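Local coordinates for protein KLLA0F20702p (Kluyveromyces lactis, PDB 5Y5A) that probably serves as the Est1 subunit of yeast telomerase, binding Cdc13 and so helping to bring the enzyme to telomeres, at residues M40-I45 and F127-K132; K400-L405 and M430-S435; L405-I410 and C450-N455. All coordinates share one frame; numbering follows the deposited sequence.

Contact 1: M40-I45 and F127-K132; sequences MIHSKI and FPQIHK
His42 reaches across from helix 33-53 and sets one corner of its imidazole against the backbone of Gln129 on helix 113-144, whose residues 127-132 lie in the Est1 (telomerase activating protein) family region. The corner is CE1, which lies 3.2 Å from Gln129 O and 3.5 Å from Ile130 N, with the peptide link between these two residues running past the ring edge. Gln129 C and Ile130 N sit close to the ring plane, whereas Gln129 O approaches obliquely. The first torsion of His42 turns CG anti to the carbonyl carbon and beside the backbone N (chi1 -87°), and this carries the ring outward to the neighbouring helix.

Gln129 meets the ring with the root of its side chain: CB is 3.8 Å from His42 CE1. A bend at chi2 (-51°) then takes the amide off, so that its polar end plays no part in meeting the ring. Ile130 adds a little cover, its CG1 4.4 Å from His42 CE1.

The polar commitment of the histidine lies elsewhere, since His42 NE2 is hydrogen-bonded to NE2 of His90 on helix 78-105, which Ile130 also packs against. That bond probably restricts the turning of the imidazole. CE1 lies against the peptide group, but its C-H does not point straight at Gln129 O, and any C-H...O attraction is at most weak and bent.

Contact 2: K400-L405 and M430-S435; sequences KFFTHL and MCWIKS
Phe402 and Trp432 account for most of this contact, meeting through the outer rims of their rings. On the phenylalanine, CZ and CE2 do the touching; on the tryptophan it is CZ3 and CE3, at the six-membered part of the indole. The closest approach is 3.6 Å, between Phe402 CZ and Trp432 CZ3. The ring planes stand at 82° to each other with centroids 5.8 Å apart, yet neither ring lies over the face of the other, so this is a rim-to-rim meeting and not a T-shaped stack. Trp432 CE3 falls in the plane of the Phe402 ring, at its edge, 3.7 Å from Phe402 CZ.

Opposite choices of first torsion bring the two rings together. Phe402 holds CG beside its backbone N (chi1 -74°), while Trp432 swings CG to the far side from its own N (chi1 179°), which sets the six-membered ring of the indole against Phe402. The backbones therefore stay well apart, the nearest CA atoms being those of Phe402 and Met430 at 10.7 Å. Trp432 NE1, the polar atom of the indole, is hydrogen-bonded to His373 NE2, which gives the indole a polar partner on helix 339-379. Ile433 also points toward the other helix and adds a small buried patch.

The pair joins helix 385-410 to helix 421-433 within the Est1 DNA/RNA-binding family region. Helix 339-379 flanks it, packing Leu365 on Phe402, while Val439 of helix 437-444 touches both Trp432 and Ile433.

Contact 3: L405-I410 and C450-N455; sequences LIDKVI and CQSMVN
Two helices of the all-helical Est1 DNA/RNA-binding region, 385-410 and 447-462, pack here through Ile406, Asp407, Ser452 and Met453. Ser452 OG donates a hydrogen bond to Asp407 OD1, meeting the oxygen on its syn side but 28° out of the carboxylate plane; the modelled length, 2.5 Å, is short, and nothing about strength follows from it. Ser452 OG lies beside its own backbone N (chi1 -79°), with Ser448 O, one turn back, a weak second partner for the same hydroxyl.

Next to this polar link, Ile406 CG2 rests 3.6 Å from Ser452 CB, and its other branch carries CD1 to within 3.7 Å of Met453 SD. The side chains of Ile406 and Met453 cross at about a right angle. Around them the segment axes run 34° from parallel and come within 9.6 Å, with small Ser452 letting the CA atoms of Ile406 and Ser452 approach to 6.3 Å. An alanine at Asp407 would remove the carboxylate, and the buried Ser452 hydroxyl would probably be left with weakly placed Ser448 O as the main hold on its rotation. Across 406-410 the helix takes a wider pi-type turn, where Ile410 N bonds to Leu405 O.

Contacts 2 and 3 are neighbours, their centres about 10 Å apart, and both are built on helix 385-410 with Leu405 common to their segments. They touch directly: Met430 SD packs 3.6 Å from Met453 CE, and Thr403 CB lies 3.7 Å from Ser452 OG. Along the chain their segments alternate, so helices 421-433 and 447-462 come back in turn to successive parts of one helix. Contact 1 stands apart, across the chain's centre, with centres about 49 Å from contact 2 and 56 Å from contact 3. The bound peptide, presumably from Cdc13, lies by contact 2, where an aromatic side chain packs on Met430 and an aromatic side chain also packs on Lys434.

Contact 1: M40-I45 and F127-K132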
loop_
_atom_site.group_PDB
_atom_site.type_symbol
_atom_site.label_atom_id
_atom_site.label_comp_id
_atom_site.label_asym_id
_atom_site.label_seq_id
_atom_site.Cartn_x
_atom_site.Cartn_y
_atom_site.Cartn_z
ATOM N N MET A 40 24.214 6.011 27.091
ATOM C CA MET A 40 25.201 4.943 27.123
ATOM C C MET A 40 24.848 3.852 26.118
ATOM O O MET A 40 25.713 3.360 25.391
ATOM C CB MET A 40 25.309 4.358 28.529
ATOM C CG MET A 40 25.862 5.329 29.554
ATOM S SD MET A 40 27.520 5.902 29.142
ATOM C CE MET A 40 28.445 4.385 29.329
ATOM N N ILE A 41 23.571 3.483 26.076
ATOM C CA ILE A 41 23.106 2.435 25.178
ATOM C C ILE A 41 23.193 2.895 23.724
ATOM O O ILE A 41 23.606 2.133 22.851
ATOM C CB ILE A 41 21.659 2.007 25.523
ATOM C CG1 ILE A 41 21.632 1.357 26.914
ATOM C CG2 ILE A 41 21.098 1.058 24.466
ATOM C CD1 ILE A 41 20.253 1.014 27.417
ATOM N N HIS A 42 22.815 4.145 23.473
ATOM C CA HIS A 42 22.946 4.733 22.143
ATOM C C HIS A 42 24.401 4.729 21.682
ATOM O O HIS A 42 24.692 4.494 20.509
ATOM C CB HIS A 42 22.403 6.165 22.125
ATOM C CG HIS A 42 20.934 6.254 21.859
ATOM N ND1 HIS A 42 20.310 7.437 21.527
ATOM C CD2 HIS A 42 19.965 5.308 21.869
ATOM C CE1 HIS A 42 19.019 7.217 21.347
ATOM N NE2 HIS A 42 18.784 5.933 21.548
ATOM N N SER A 43 25.308 4.989 22.617
ATOM C CA SER A 43 26.731 5.052 22.309
ATOM C C SER A 43 27.269 3.694 21.872
ATOM O O SER A 43 28.115 3.613 20.983
ATOM C CB SER A 43 27.519 5.560 23.516
ATOM O OG SER A 43 28.911 5.416 23.299
ATOM N N LYS A 44 26.779 2.632 22.501
ATOM C CA LYS A 44 27.203 1.281 22.154
ATOM C C LYS A 44 26.638 0.867 20.807
ATOM O O LYS A 44 27.323 0.242 20.001
ATOM C CB LYS A 44 26.768 0.282 23.223
ATOM C CG LYS A 44 27.514 0.405 24.530
ATOM C CD LYS A 44 27.169 -0.740 25.467
ATOM C CE LYS A 44 28.011 -0.685 26.730
ATOM N NZ LYS A 44 27.734 -1.837 27.627
ATOM N N ILE A 45 25.380 1.221 20.574
ATOM C CA ILE A 45 24.695 0.846 19.349
ATOM C C ILE A 45 25.328 1.543 18.148
ATOM O O ILE A 45 25.600 0.906 17.126
ATOM C CB ILE A 45 23.196 1.180 19.428
ATOM C CG1 ILE A 45 22.522 0.322 20.502
ATOM C CG2 ILE A 45 22.520 0.977 18.075
ATOM C CD1 ILE A 45 21.031 0.571 20.633
ATOM N N PHE A 127 13.402 12.327 23.159
ATOM C CA PHE A 127 13.101 12.151 21.742
ATOM C C PHE A 127 14.200 12.609 20.773
ATOM O O PHE A 127 14.430 11.947 19.762
ATOM C CB PHE A 127 11.791 12.861 21.380
ATOM C CG PHE A 127 11.269 12.487 20.020
ATOM C CD1 PHE A 127 10.503 11.350 19.852
ATOM C CD2 PHE A 127 11.571 13.257 18.910
ATOM C CE1 PHE A 127 10.034 10.992 18.599
ATOM C CE2 PHE A 127 11.109 12.907 17.656
ATOM C CZ PHE A 127 10.337 11.776 17.499
ATOM N N PRO A 128 14.869 13.742 21.053
ATOM C CA PRO A 128 15.923 14.113 20.100
ATOM C C PRO A 128 17.062 13.095 19.996
ATOM O O PRO A 128 17.702 13.018 18.949
ATOM C CB PRO A 128 16.437 15.443 20.657
ATOM C CG PRO A 128 15.259 16.023 21.349
ATOM C CD PRO A 128 14.568 14.849 21.980
ATOM N N GLN A 129 17.310 12.332 21.055
ATOM C CA GLN A 129 18.361 11.319 21.028
ATOM C C GLN A 129 17.945 10.137 20.164
ATOM O O GLN A 129 18.718 9.660 19.329
ATOM C CB GLN A 129 18.695 10.849 22.444
ATOM C CG GLN A 129 19.488 11.868 23.243
ATOM C CD GLN A 129 20.705 12.357 22.483
ATOM O OE1 GLN A 129 21.575 11.568 22.108
ATOM N NE2 GLN A 129 20.763 13.661 22.233
ATOM N N ILE A 130 16.718 9.677 20.380
ATOM C CA ILE A 130 16.140 8.591 19.608
ATOM C C ILE A 130 16.177 8.922 18.130
ATOM O O ILE A 130 16.601 8.110 17.309
ATOM C CB ILE A 130 14.687 8.313 20.030
ATOM C CG1 ILE A 130 14.640 7.881 21.496
ATOM C CG2 ILE A 130 14.061 7.252 19.127
ATOM C CD1 ILE A 130 13.242 7.666 22.017
ATOM N N HIS A 131 15.736 10.129 17.801
ATOM C CA HIS A 131 15.725 10.570 16.417
ATOM C C HIS A 131 17.138 10.622 15.853
ATOM O O HIS A 131 17.359 10.294 14.687
ATOM C CB HIS A 131 15.064 11.939 16.292
ATOM C CG HIS A 131 14.941 12.414 14.881
ATOM N ND1 HIS A 131 15.867 13.250 14.293
ATOM C CD2 HIS A 131 14.012 12.155 13.930
ATOM C CE1 HIS A 131 15.508 13.491 13.045
ATOM N NE2 HIS A 131 14.385 12.840 12.800
ATOM N N LYS A 132 18.090 11.024 16.687
ATOM C CA LYS A 132 19.474 11.160 16.251
ATOM C C LYS A 132 20.109 9.816 15.940
ATOM O O LYS A 132 20.886 9.711 15.001
ATOM C CB LYS A 132 20.309 11.894 17.301
ATOM C CG LYS A 132 20.285 13.404 17.145
ATOM C CD LYS A 132 21.130 14.099 18.200
ATOM C CE LYS A 132 20.995 15.613 18.093
ATOM N NZ LYS A 132 21.753 16.329 19.156
#

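Contact 2: K400-L405 and M430-S435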
loop_
_atom_site.group_PDB
_atom_site.type_symbol
_atom_site.label_atom_id
_atom_site.label_comp_id
_atom_site.label_asym_id
_atom_site.label_seq_id
_atom_site.Cartn_x
_atom_site.Cartn_y
_atom_site.Cartn_z
ATOM N N LYS A 400 -18.557 -7.414 -10.464
ATOM C CA LYS A 400 -19.647 -6.457 -10.536
ATOM C C LYS A 400 -19.082 -5.035 -10.416
ATOM O O LYS A 400 -19.468 -4.133 -11.162
ATOM C CB LYS A 400 -20.672 -6.730 -9.434
ATOM C CG LYS A 400 -21.872 -5.810 -9.480
ATOM C CD LYS A 400 -22.894 -6.168 -8.418
ATOM C CE LYS A 400 -24.103 -5.248 -8.520
ATOM N NZ LYS A 400 -25.182 -5.617 -7.564
ATOM N N PHE A 401 -18.155 -4.856 -9.475
ATOM C CA PHE A 401 -17.477 -3.574 -9.263
ATOM C C PHE A 401 -16.676 -3.158 -10.496
ATOM O O PHE A 401 -16.721 -1.996 -10.912
ATOM C CB PHE A 401 -16.553 -3.665 -8.045
ATOM C CG PHE A 401 -15.990 -2.347 -7.607
ATOM C CD1 PHE A 401 -16.692 -1.539 -6.727
ATOM C CD2 PHE A 401 -14.750 -1.923 -8.061
ATOM C CE1 PHE A 401 -16.172 -0.325 -6.306
ATOM C CE2 PHE A 401 -14.224 -0.704 -7.648
ATOM C CZ PHE A 401 -14.935 0.092 -6.774
ATOM N N PHE A 402 -15.944 -4.119 -11.063
ATOM C CA PHE A 402 -15.209 -3.929 -12.319
ATOM C C PHE A 402 -16.110 -3.407 -13.435
ATOM O O PHE A 402 -15.838 -2.369 -14.031
ATOM C CB PHE A 402 -14.571 -5.243 -12.793
ATOM C CG PHE A 402 -13.360 -5.672 -12.009
ATOM C CD1 PHE A 402 -12.979 -5.011 -10.854
ATOM C CD2 PHE A 402 -12.600 -6.753 -12.441
ATOM C CE1 PHE A 402 -11.869 -5.415 -10.148
ATOM C CE2 PHE A 402 -11.489 -7.163 -11.736
ATOM C CZ PHE A 402 -11.122 -6.490 -10.583
ATOM N N THR A 403 -17.182 -4.138 -13.725
ATOM C CA THR A 403 -18.048 -3.766 -14.837
ATOM C C THR A 403 -18.734 -2.431 -14.577
ATOM O O THR A 403 -18.995 -1.669 -15.506
ATOM C CB THR A 403 -19.106 -4.845 -15.122
ATOM O OG1 THR A 403 -19.936 -5.024 -13.971
ATOM C CG2 THR A 403 -18.432 -6.154 -15.443
ATOM N N HIS A 404 -19.022 -2.142 -13.317
ATOM C CA HIS A 404 -19.566 -0.833 -12.965
ATOM C C HIS A 404 -18.533 0.262 -13.269
ATOM O O HIS A 404 -18.854 1.266 -13.906
ATOM C CB HIS A 404 -19.982 -0.792 -11.493
ATOM C CG HIS A 404 -20.720 0.449 -11.112
ATOM N ND1 HIS A 404 -21.988 0.733 -11.571
ATOM C CD2 HIS A 404 -20.369 1.487 -10.315
ATOM C CE1 HIS A 404 -22.388 1.889 -11.074
ATOM N NE2 HIS A 404 -21.423 2.365 -10.305
ATOM N N LEU A 405 -17.294 0.049 -12.829
ATOM C CA LEU A 405 -16.188 0.951 -13.152
ATOM C C LEU A 405 -16.027 1.148 -14.649
ATOM O O LEU A 405 -15.877 2.260 -15.119
ATOM C CB LEU A 405 -14.870 0.422 -12.596
ATOM C CG LEU A 405 -14.526 0.750 -11.151
ATOM C CD1 LEU A 405 -13.068 0.415 -10.881
ATOM C CD2 LEU A 405 -14.823 2.214 -10.882
ATOM N N MET A 430 -6.550 -6.103 -15.743
ATOM C CA MET A 430 -6.000 -7.094 -16.650
ATOM C C MET A 430 -4.746 -7.745 -16.087
ATOM O O MET A 430 -4.548 -8.946 -16.229
ATOM C CB MET A 430 -5.698 -6.464 -18.008
ATOM C CG MET A 430 -6.910 -5.819 -18.644
ATOM S SD MET A 430 -8.333 -6.928 -18.651
ATOM C CE MET A 430 -7.682 -8.235 -19.669
ATOM N N CYS A 431 -3.900 -6.951 -15.450
ATOM C CA CYS A 431 -2.681 -7.492 -14.868
ATOM C C CYS A 431 -3.002 -8.436 -13.721
ATOM O O CYS A 431 -2.331 -9.456 -13.536
ATOM C CB CYS A 431 -1.769 -6.368 -14.394
ATOM S SG CYS A 431 -0.915 -5.556 -15.745
ATOM N N TRP A 432 -4.033 -8.102 -12.954
ATOM C CA TRP A 432 -4.480 -8.989 -11.888
ATOM C C TRP A 432 -5.010 -10.287 -12.474
ATOM O O TRP A 432 -4.616 -11.385 -12.062
ATOM C CB TRP A 432 -5.568 -8.327 -11.043
ATOM C CG TRP A 432 -6.078 -9.214 -9.942
ATOM C CD1 TRP A 432 -5.331 -9.852 -8.986
ATOM C CD2 TRP A 432 -7.445 -9.541 -9.665
ATOM N NE1 TRP A 432 -6.151 -10.561 -8.136
ATOM C CE2 TRP A 432 -7.454 -10.377 -8.524
ATOM C CE3 TRP A 432 -8.663 -9.203 -10.264
ATOM C CZ2 TRP A 432 -8.634 -10.886 -7.981
ATOM C CZ3 TRP A 432 -9.836 -9.701 -9.714
ATOM C CH2 TRP A 432 -9.809 -10.538 -8.589
ATOM N N ILE A 433 -5.907 -10.143 -13.445
ATOM C CA ILE A 433 -6.581 -11.284 -14.045
ATOM C C ILE A 433 -5.588 -12.272 -14.661
ATOM O O ILE A 433 -5.726 -13.477 -14.466
ATOM C CB ILE A 433 -7.610 -10.810 -15.086
ATOM C CG1 ILE A 433 -8.786 -10.138 -14.367
ATOM C CG2 ILE A 433 -8.114 -11.965 -15.933
ATOM C CD1 ILE A 433 -9.797 -9.494 -15.283
ATOM N N LYS A 434 -4.564 -11.771 -15.356
ATOM C CA LYS A 434 -3.572 -12.647 -15.980
ATOM C C LYS A 434 -2.661 -13.348 -14.967
ATOM O O LYS A 434 -1.894 -14.242 -15.335
ATOM C CB LYS A 434 -2.700 -11.863 -16.961
ATOM C CG LYS A 434 -1.384 -11.402 -16.377
ATOM C CD LYS A 434 -0.609 -10.531 -17.352
ATOM C CE LYS A 434 0.550 -11.293 -17.961
ATOM N NZ LYS A 434 1.311 -10.443 -18.916
ATOM N N SER A 435 -2.739 -12.943 -13.705
ATOM C CA SER A 435 -1.817 -13.430 -12.680
ATOM C C SER A 435 -2.320 -14.652 -11.925
ATOM O O SER A 435 -1.562 -15.282 -11.203
ATOM C CB SER A 435 -1.517 -12.324 -11.657
ATOM O OG SER A 435 -0.791 -11.255 -12.236
#

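Contact 3: L405-I410 and C450-N455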
loop_
_atom_site.group_PDB
_atom_site.type_symbol
_atom_site.label_atom_id
_atom_site.label_comp_id
_atom_site.label_asym_id
_atom_site.label_seq_id
_atom_site.Cartn_x
_atom_site.Cartn_y
_atom_site.Cartn_z
ATOM N N LEU A 405 -17.294 0.049 -12.829
ATOM C CA LEU A 405 -16.188 0.951 -13.152
ATOM C C LEU A 405 -16.027 1.148 -14.649
ATOM O O LEU A 405 -15.877 2.260 -15.119
ATOM C CB LEU A 405 -14.870 0.422 -12.596
ATOM C CG LEU A 405 -14.526 0.750 -11.151
ATOM C CD1 LEU A 405 -13.068 0.415 -10.881
ATOM C CD2 LEU A 405 -14.823 2.214 -10.882
ATOM N N ILE A 406 -16.017 0.047 -15.389
ATOM C CA ILE A 406 -15.843 0.114 -16.831
ATOM C C ILE A 406 -17.029 0.813 -17.500
ATOM O O ILE A 406 -16.852 1.780 -18.238
ATOM C CB ILE A 406 -15.667 -1.289 -17.431
ATOM C CG1 ILE A 406 -14.378 -1.915 -16.898
ATOM C CG2 ILE A 406 -15.664 -1.209 -18.963
ATOM C CD1 ILE A 406 -14.314 -3.415 -17.021
ATOM N N ASP A 407 -18.238 0.333 -17.225
ATOM C CA ASP A 407 -19.424 0.848 -17.898
ATOM C C ASP A 407 -19.699 2.311 -17.561
ATOM O O ASP A 407 -20.005 3.092 -18.449
ATOM C CB ASP A 407 -20.660 0.005 -17.557
ATOM C CG ASP A 407 -20.553 -1.435 -18.057
ATOM O OD1 ASP A 407 -19.586 -1.758 -18.779
ATOM O OD2 ASP A 407 -21.437 -2.250 -17.725
ATOM N N LYS A 408 -19.594 2.702 -16.292
ATOM C CA LYS A 408 -20.055 4.045 -15.929
ATOM C C LYS A 408 -18.928 5.062 -15.814
ATOM O O LYS A 408 -19.190 6.264 -15.748
ATOM C CB LYS A 408 -20.851 4.016 -14.615
ATOM C CG LYS A 408 -21.944 2.956 -14.540
ATOM C CD LYS A 408 -23.021 3.166 -15.582
ATOM C CE LYS A 408 -24.074 2.077 -15.482
ATOM N NZ LYS A 408 -25.020 2.126 -16.624
ATOM N N VAL A 409 -17.676 4.609 -15.792
ATOM C CA VAL A 409 -16.591 5.567 -15.582
ATOM C C VAL A 409 -15.567 5.568 -16.718
ATOM O O VAL A 409 -15.444 6.558 -17.435
ATOM C CB VAL A 409 -15.856 5.321 -14.234
ATOM C CG1 VAL A 409 -14.822 6.401 -14.001
ATOM C CG2 VAL A 409 -16.849 5.294 -13.079
ATOM N N ILE A 410 -14.840 4.470 -16.882
ATOM C CA ILE A 410 -13.771 4.410 -17.874
ATOM C C ILE A 410 -14.321 4.624 -19.288
ATOM O O ILE A 410 -13.698 5.314 -20.093
ATOM C CB ILE A 410 -13.002 3.070 -17.803
ATOM C CG1 ILE A 410 -12.490 2.819 -16.376
ATOM C CG2 ILE A 410 -11.840 3.074 -18.776
ATOM C CD1 ILE A 410 -11.790 1.459 -16.182
ATOM N N CYS A 450 -16.822 -9.627 -19.828
ATOM C CA CYS A 450 -16.407 -9.749 -21.228
ATOM C C CYS A 450 -17.101 -8.736 -22.118
ATOM O O CYS A 450 -16.471 -8.143 -22.993
ATOM C CB CYS A 450 -16.667 -11.164 -21.752
ATOM S SG CYS A 450 -15.524 -12.359 -21.046
ATOM N N GLN A 451 -18.395 -8.534 -21.900
ATOM C CA GLN A 451 -19.110 -7.492 -22.638
ATOM C C GLN A 451 -18.473 -6.114 -22.397
ATOM O O GLN A 451 -18.277 -5.341 -23.337
ATOM C CB GLN A 451 -20.589 -7.461 -22.246
ATOM C CG GLN A 451 -21.399 -6.415 -22.999
ATOM C CD GLN A 451 -21.537 -6.753 -24.477
ATOM O OE1 GLN A 451 -22.181 -7.734 -24.839
ATOM N NE2 GLN A 451 -20.911 -5.950 -25.331
ATOM N N SER A 452 -18.139 -5.817 -21.141
ATOM C CA SER A 452 -17.534 -4.528 -20.794
ATOM C C SER A 452 -16.182 -4.312 -21.474
ATOM O O SER A 452 -15.903 -3.231 -21.977
ATOM C CB SER A 452 -17.374 -4.406 -19.273
ATOM O OG SER A 452 -18.610 -4.060 -18.669
ATOM N N MET A 453 -15.344 -5.344 -21.487
ATOM C CA MET A 453 -14.019 -5.226 -22.090
ATOM C C MET A 453 -14.096 -5.104 -23.599
ATOM O O MET A 453 -13.279 -4.425 -24.214
ATOM C CB MET A 453 -13.142 -6.421 -21.702
ATOM C CG MET A 453 -12.663 -6.364 -20.250
ATOM S SD MET A 453 -12.181 -4.703 -19.727
ATOM C CE MET A 453 -10.514 -4.591 -20.343
ATOM N N VAL A 454 -15.079 -5.775 -24.193
ATOM C CA VAL A 454 -15.358 -5.646 -25.623
ATOM C C VAL A 454 -15.720 -4.203 -25.995
ATOM O O VAL A 454 -15.190 -3.649 -26.967
ATOM C CB VAL A 454 -16.500 -6.601 -26.044
ATOM C CG1 VAL A 454 -17.127 -6.153 -27.366
ATOM C CG2 VAL A 454 -15.983 -8.045 -26.115
ATOM N N ASN A 455 -16.613 -3.595 -25.213
ATOM C CA ASN A 455 -17.018 -2.199 -25.437
ATOM C C ASN A 455 -15.841 -1.247 -25.302
ATOM O O ASN A 455 -15.665 -0.350 -26.121
ATOM C CB ASN A 455 -18.116 -1.777 -24.457
ATOM C CG ASN A 455 -19.415 -2.502 -24.692
ATOM O OD1 ASN A 455 -19.641 -3.050 -25.770
ATOM N ND2 ASN A 455 -20.282 -2.511 -23.686
#